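Local coordinates for protein Non-structural maintenance of chromosomes element 1 homolog (Xenopus laevis, PDB 7DG2) that probably acts as a RING-type E3 ubiquitin ligase with its MAGE partner, as a subunit of the SMC5-SMC6 complex in DNA repair, at residues 99-104 with 120-125. Residues are numbered along the deposited sequence; the frame is centred on the assembly and turned at random.
Sequences LELFRK and ISILNL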
loop_
_atom_site.group_PDB
_atom_site.type_symbol
_atom_site.label_atom_id
_atom_site.label_comp_id
_atom_site.label_asym_id
_atom_site.label_seq_id
_atom_site.Cartn_x
_atom_site.Cartn_y
_atom_site.Cartn_z
ATOM N N LEU A 99 5.761 -9.404 13.703
ATOM C CA LEU A 99 4.460 -9.103 14.285
ATOM C C LEU A 99 4.415 -9.449 15.773
ATOM O O LEU A 99 3.676 -8.807 16.533
ATOM C CB LEU A 99 3.361 -9.841 13.508
ATOM C CG LEU A 99 3.179 -9.260 12.103
ATOM C CD1 LEU A 99 2.074 -9.980 11.327
ATOM C CD2 LEU A 99 2.881 -7.757 12.191
ATOM N N GLU A 100 5.201 -10.437 16.217
ATOM C CA GLU A 100 5.324 -10.648 17.656
ATOM C C GLU A 100 5.902 -9.406 18.328
ATOM O O GLU A 100 5.409 -8.962 19.379
ATOM C CB GLU A 100 6.206 -11.864 17.956
ATOM C CG GLU A 100 6.178 -12.221 19.448
ATOM C CD GLU A 100 7.175 -13.304 19.847
ATOM O OE1 GLU A 100 7.586 -13.309 21.035
ATOM O OE2 GLU A 100 7.553 -14.124 18.981
ATOM N N LEU A 101 6.926 -8.815 17.721
ATOM C CA LEU A 101 7.504 -7.613 18.315
ATOM C C LEU A 101 6.511 -6.461 18.252
ATOM O O LEU A 101 6.420 -5.675 19.198
ATOM C CB LEU A 101 8.821 -7.241 17.624
ATOM C CG LEU A 101 9.534 -6.000 18.181
ATOM C CD1 LEU A 101 9.851 -6.170 19.678
ATOM C CD2 LEU A 101 10.814 -5.708 17.404
ATOM N N PHE A 102 5.740 -6.356 17.158
ATOM C CA PHE A 102 4.706 -5.327 17.103
ATOM C C PHE A 102 3.724 -5.491 18.259
ATOM O O PHE A 102 3.382 -4.515 18.942
ATOM C CB PHE A 102 3.945 -5.350 15.762
ATOM C CG PHE A 102 2.901 -4.271 15.687
ATOM C CD1 PHE A 102 3.263 -2.972 15.391
ATOM C CD2 PHE A 102 1.577 -4.544 15.987
ATOM C CE1 PHE A 102 2.304 -1.968 15.368
ATOM C CE2 PHE A 102 0.628 -3.544 15.984
ATOM C CZ PHE A 102 1.001 -2.256 15.675
ATOM N N ARG A 103 3.281 -6.730 18.515
ATOM C CA ARG A 103 2.293 -6.944 19.567
ATOM C C ARG A 103 2.866 -6.615 20.940
ATOM O O ARG A 103 2.178 -5.998 21.764
ATOM C CB ARG A 103 1.776 -8.380 19.547
ATOM C CG ARG A 103 0.920 -8.695 18.306
ATOM C CD ARG A 103 0.149 -10.014 18.468
ATOM N NE ARG A 103 1.020 -11.149 18.754
ATOM C CZ ARG A 103 1.593 -11.917 17.828
ATOM N NH1 ARG A 103 2.372 -12.934 18.196
ATOM N NH2 ARG A 103 1.403 -11.672 16.537
ATOM N N LYS A 104 4.116 -7.013 21.206
ATOM C CA LYS A 104 4.704 -6.699 22.511
ATOM C C LYS A 104 4.931 -5.202 22.664
ATOM O O LYS A 104 4.771 -4.653 23.763
ATOM C CB LYS A 104 6.019 -7.462 22.720
ATOM C CG LYS A 104 5.885 -8.990 22.724
ATOM C CD LYS A 104 4.876 -9.476 23.761
ATOM C CE LYS A 104 5.350 -9.225 25.187
ATOM N NZ LYS A 104 4.375 -9.772 26.194
ATOM N N ILE A 120 15.087 1.705 23.630
ATOM C CA ILE A 120 15.691 0.659 24.452
ATOM C C ILE A 120 14.640 -0.355 24.889
ATOM O O ILE A 120 14.899 -1.563 24.922
ATOM C CB ILE A 120 16.425 1.284 25.658
ATOM C CG1 ILE A 120 17.755 1.886 25.190
ATOM C CG2 ILE A 120 16.662 0.222 26.746
ATOM C CD1 ILE A 120 18.527 2.644 26.285
ATOM N N SER A 121 13.435 0.113 25.235
ATOM C CA SER A 121 12.412 -0.827 25.680
ATOM C C SER A 121 12.042 -1.792 24.553
ATOM O O SER A 121 11.848 -2.985 24.798
ATOM C CB SER A 121 11.179 -0.087 26.225
ATOM O OG SER A 121 10.329 0.404 25.196
ATOM N N ILE A 122 12.005 -1.306 23.305
ATOM C CA ILE A 122 11.670 -2.188 22.183
ATOM C C ILE A 122 12.808 -3.165 21.905
ATOM O O ILE A 122 12.572 -4.342 21.593
ATOM C CB ILE A 122 11.308 -1.357 20.942
ATOM C CG1 ILE A 122 10.067 -0.538 21.243
ATOM C CG2 ILE A 122 11.025 -2.289 19.741
ATOM C CD1 ILE A 122 9.784 0.571 20.239
ATOM N N LEU A 123 14.055 -2.710 22.040
ATOM C CA LEU A 123 15.194 -3.617 21.900
ATOM C C LEU A 123 15.166 -4.702 22.968
ATOM O O LEU A 123 15.531 -5.857 22.705
ATOM C CB LEU A 123 16.504 -2.822 21.964
ATOM C CG LEU A 123 16.758 -1.865 20.792
ATOM C CD1 LEU A 123 17.953 -0.952 21.058
ATOM C CD2 LEU A 123 16.975 -2.648 19.494
ATOM N N ASN A 124 14.741 -4.352 24.190
ATOM C CA ASN A 124 14.662 -5.356 25.245
ATOM C C ASN A 124 13.515 -6.325 24.994
ATOM O O ASN A 124 13.671 -7.533 25.191
ATOM C CB ASN A 124 14.535 -4.680 26.620
ATOM C CG ASN A 124 15.821 -4.020 27.055
ATOM O OD1 ASN A 124 16.884 -4.316 26.521
ATOM N ND2 ASN A 124 15.731 -3.079 28.017
ATOM N N LEU A 125 12.364 -5.823 24.521
ATOM C CA LEU A 125 11.289 -6.727 24.111
ATOM C C LEU A 125 11.765 -7.694 23.039
ATOM O O LEU A 125 11.447 -8.892 23.085
ATOM C CB LEU A 125 10.101 -5.922 23.585
ATOM C CG LEU A 125 9.386 -5.056 24.613
ATOM C CD1 LEU A 125 8.342 -4.190 23.884
ATOM C CD2 LEU A 125 8.727 -5.928 25.675
#
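Leu101 reaches from helix 96-111 into the corner between Ile122 and Leu125 of helix 119-128, part of the tight side of the contact. Its CD1 lies 3.9 Å from Leu125 CB. The same methyl sits 3.8 Å from the backbone O of Ile122. Leu101 CD1 and CD2 both lie 4.1 Å from Ile122 CG2, the two side chains crossing at about a right angle. The first torsion of Leu101 (chi1 -179°) sets CG opposite the backbone N, which carries the branch across although its CB does not face the partner helix. Val139 of helix 136-148 touches both Leu101 and Ile122, and both are buried.

Leu125 closes in too, its CD1 meeting the backbone O of Lys104 at 3.6 Å. Looser, towards solvent, is the partly exposed lysine side chain, which Leu125 CD1 approaches only at CB, 4.2 Å away. Beyond CB the chain folds at chi2 and chi3 and leaves the contact, and its NZ forms a salt bridge with Glu107. No hydrogen bond joins the two segments; the axes of 99-104 and 120-125 approach to 10.0 Å, with N-to-C directions 129° apart. Such obliquely antiparallel apolar packing, backed by a third helix, is consistent with the winged-helix-type, helix-turn-helix-related architecture of the Nse1 family.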